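PDB 4KCT: pyruvate kinase 1 from Trypanosoma brucei brucei, which catalyses the transfer of phosphate from phosphoenolpyruvate to ADP, giving pyruvate and ATP, and also has an intrinsic decarboxylase activity. Local coordinates for residues 299-303 and 342-347. Numbering follows the deposited sequence. Where two conformers were deposited one is given.
Sequences MLESM and EVVQYM
Met303 lies against one flank of helix 340-356, its thioether, bent at chi3 (70°), passing across the Tyr346 side chain at about a right angle. Met303 SD stands 4.6 Å from the centroid of the Tyr346 ring and 45° off its normal, an oblique Met-aromatic contact, and Met303 CE reaches Tyr346 CD2 at 3.7 Å. The same methyl touches the backbone of Glu342 and Val343. Closer to its own backbone, CB of Met303 meets CG2 of Val343 (3.9 Å), the branch set trans to the Val343 N and the one that faces the loop. Leu300 uses the same Val343 branch: its CD1 packs 3.6 Å from Val343 CG2, the two side chains running antiparallel as they overlap. One helical turn on, Leu300 CD1 also rests on CB of Met347 (3.8 Å), and so bridges two successive turns. Met347 starts out beside the interface, but its chain is extended through chi1 and chi2, then bends at chi3 (-108°) and carries CE across to CB of Met299 at 3.9 Å. These two methionines cross nearly at right angles, both also resting on Val328 of barrel strand 327-330. The 3-10 turn entered at Glu301 is tied back by Met303 N to Leu300 O (2.9 Å). Pro309 lies against both Leu300 and Met303, while Ala272 of a neighbouring subunit packs on Tyr346. The apolar interface joins the loop after strand 293-296, whose Met299 side chain lies about 9 Å from bound pyruvate, to helix 340-356, which comes after strand 327-330 and the short helix 332-335, a loop-to-helix packing within the TIM barrel of pyruvate kinase.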
ATOM      1  N   MET A 299      32.037 -15.070  -4.743  1.00 16.23           N
ATOM      2  CA  MET A 299      30.675 -15.461  -5.032  1.00 17.63           C
ATOM      3  C   MET A 299      30.551 -16.954  -5.303  1.00 17.66           C
ATOM      4  O   MET A 299      29.595 -17.567  -4.885  1.00 16.54           O
ATOM      5  CB  MET A 299      30.091 -14.637  -6.184  1.00 16.86           C
ATOM      6  CG  MET A 299      30.203 -13.133  -5.914  1.00 19.86           C
ATOM      7  SD  MET A 299      28.888 -12.220  -6.736  1.00 22.13           S
ATOM      8  CE  MET A 299      27.472 -12.582  -5.707  1.00 18.20           C
ATOM      9  N   LEU A 300      31.517 -17.522  -6.042  1.00 16.41           N
ATOM     10  CA  LEU A 300      31.499 -18.946  -6.363  1.00 17.81           C
ATOM     11  C   LEU A 300      32.885 -19.546  -6.081  1.00 18.77           C
ATOM     12  O   LEU A 300      33.349 -20.427  -6.801  1.00 19.69           O
ATOM     13  CB  LEU A 300      31.117 -19.163  -7.849  1.00 16.98           C
ATOM     14  CG  LEU A 300      29.638 -18.874  -8.212  1.00 19.48           C
ATOM     15  CD1 LEU A 300      29.454 -18.937  -9.733  1.00 18.75           C
ATOM     16  CD2 LEU A 300      28.704 -19.883  -7.528  1.00 19.25           C
ATOM     17  N   GLU A 301      33.458 -19.143  -4.957  1.00 18.57           N
ATOM     18  CA  GLU A 301      34.864 -19.365  -4.647  0.50 19.73           C
ATOM     19  C   GLU A 301      35.283 -20.851  -4.768  1.00 19.42           C
ATOM     20  O   GLU A 301      36.346 -21.171  -5.295  1.00 23.32           O
ATOM     21  CB  GLU A 301      35.150 -18.849  -3.232  0.50 19.04           C
ATOM     22  CG  GLU A 301      36.614 -18.872  -2.834  0.50 21.38           C
ATOM     23  CD  GLU A 301      37.470 -17.985  -3.708  0.50 21.73           C
ATOM     24  OE1 GLU A 301      38.706 -18.167  -3.698  0.50 27.63           O
ATOM     25  OE2 GLU A 301      36.925 -17.080  -4.370  0.50 19.48           O
ATOM     26  N   SER A 302      34.480 -21.740  -4.216  1.00 17.74           N
ATOM     27  CA  SER A 302      34.891 -23.142  -4.134  1.00 18.76           C
ATOM     28  C   SER A 302      35.041 -23.738  -5.542  1.00 20.19           C
ATOM     29  O   SER A 302      35.710 -24.768  -5.722  1.00 21.16           O
ATOM     30  CB  SER A 302      33.880 -23.948  -3.344  1.00 20.06           C
ATOM     31  OG  SER A 302      32.677 -24.116  -4.089  1.00 19.80           O
ATOM     32  N   MET A 303      34.431 -23.095  -6.544  1.00 18.65           N
ATOM     33  CA  MET A 303      34.619 -23.558  -7.943  1.00 21.01           C
ATOM     34  C   MET A 303      35.990 -23.206  -8.527  1.00 20.75           C
ATOM     35  O   MET A 303      36.299 -23.586  -9.656  1.00 21.52           O
ATOM     36  CB  MET A 303      33.499 -23.067  -8.877  1.00 21.43           C
ATOM     37  CG  MET A 303      32.141 -23.696  -8.597  1.00 24.80           C
ATOM     38  SD  MET A 303      30.975 -23.577  -9.986  1.00 26.43           S
ATOM     39  CE  MET A 303      31.713 -24.709 -11.154  1.00 23.16           C
ATOM     40  N   GLU A 342      32.905 -23.518 -16.643  1.00 19.69           N
ATOM     41  CA  GLU A 342      31.786 -24.091 -15.892  1.00 21.32           C
ATOM     42  C   GLU A 342      31.303 -23.079 -14.819  1.00 18.58           C
ATOM     43  O   GLU A 342      30.124 -23.050 -14.497  1.00 16.79           O
ATOM     44  CB  GLU A 342      32.184 -25.404 -15.203  1.00 24.74           C
ATOM     45  CG  GLU A 342      32.407 -26.575 -16.168  1.00 28.61           C
ATOM     46  CD  GLU A 342      33.806 -26.577 -16.783  1.00 32.46           C
ATOM     47  OE1 GLU A 342      34.627 -25.700 -16.462  1.00 29.45           O
ATOM     48  OE2 GLU A 342      34.061 -27.417 -17.667  1.00 42.81           O
ATOM     49  N   VAL A 343      32.238 -22.368 -14.190  1.00 16.34           N
ATOM     50  CA  VAL A 343      31.854 -21.394 -13.160  1.00 16.84           C
ATOM     51  C   VAL A 343      31.022 -20.247 -13.765  1.00 16.82           C
ATOM     52  O   VAL A 343      29.964 -19.895 -13.231  1.00 14.80           O
ATOM     53  CB  VAL A 343      33.056 -20.883 -12.301  1.00 17.81           C
ATOM     54  CG1 VAL A 343      34.004 -20.035 -13.114  1.00 19.91           C
ATOM     55  CG2 VAL A 343      32.551 -20.066 -11.110  1.00 19.25           C
ATOM     56  N   VAL A 344      31.410 -19.788 -14.952  1.00 15.98           N
ATOM     57  CA  VAL A 344      30.639 -18.743 -15.634  1.00 16.57           C
ATOM     58  C   VAL A 344      29.265 -19.265 -16.059  1.00 17.55           C
ATOM     59  O   VAL A 344      28.257 -18.586 -15.896  1.00 16.33           O
ATOM     60  CB  VAL A 344      31.393 -18.164 -16.834  1.00 17.19           C
ATOM     61  CG1 VAL A 344      30.461 -17.282 -17.676  1.00 15.95           C
ATOM     62  CG2 VAL A 344      32.636 -17.379 -16.347  1.00 16.44           C
ATOM     63  N   GLN A 345      29.226 -20.495 -16.560  1.00 16.40           N
ATOM     64  CA  GLN A 345      27.957 -21.115 -16.925  1.00 18.89           C
ATOM     65  C   GLN A 345      27.008 -21.285 -15.730  1.00 17.60           C
ATOM     66  O   GLN A 345      25.821 -20.996 -15.845  1.00 17.94           O
ATOM     67  CB  GLN A 345      28.194 -22.464 -17.641  1.00 19.74           C
ATOM     68  CG  GLN A 345      28.802 -22.295 -19.044  1.00 22.38           C
ATOM     69  CD  GLN A 345      29.449 -23.584 -19.556  1.00 28.78           C
ATOM     70  OE1 GLN A 345      29.184 -24.652 -19.037  1.00 29.21           O
ATOM     71  NE2 GLN A 345      30.366 -23.460 -20.512  1.00 25.27           N
ATOM     72  N   TYR A 346      27.531 -21.728 -14.576  1.00 16.97           N
ATOM     73  CA  TYR A 346      26.707 -21.786 -13.348  1.00 16.93           C
ATOM     74  C   TYR A 346      26.215 -20.404 -12.981  1.00 15.09           C
ATOM     75  O   TYR A 346      25.050 -20.234 -12.613  1.00 14.01           O
ATOM     76  CB  TYR A 346      27.485 -22.361 -12.161  1.00 20.02           C
ATOM     77  CG  TYR A 346      27.222 -23.807 -11.895  1.00 26.70           C
ATOM     78  CD1 TYR A 346      26.021 -24.222 -11.344  1.00 29.66           C
ATOM     79  CD2 TYR A 346      28.166 -24.781 -12.236  1.00 31.20           C
ATOM     80  CE1 TYR A 346      25.769 -25.563 -11.118  1.00 33.96           C
ATOM     81  CE2 TYR A 346      27.913 -26.120 -12.036  1.00 34.15           C
ATOM     82  CZ  TYR A 346      26.735 -26.502 -11.431  1.00 33.69           C
ATOM     83  OH  TYR A 346      26.479 -27.833 -11.236  1.00 41.13           O
ATOM     84  N   MET A 347      27.128 -19.431 -12.993  1.00 14.80           N
ATOM     85  CA  MET A 347      26.769 -18.067 -12.591  1.00 15.82           C
ATOM     86  C   MET A 347      25.624 -17.528 -13.461  1.00 15.03           C
ATOM     87  O   MET A 347      24.641 -16.999 -12.948  1.00 16.34           O
ATOM     88  CB  MET A 347      27.968 -17.121 -12.708  1.00 16.25           C
ATOM     89  CG  MET A 347      27.650 -15.756 -12.094  1.00 18.85           C
ATOM     90  SD  MET A 347      29.159 -14.783 -11.777  1.00 21.64           S
ATOM     91  CE  MET A 347      29.238 -14.863  -9.972  1.00 18.25           C
TER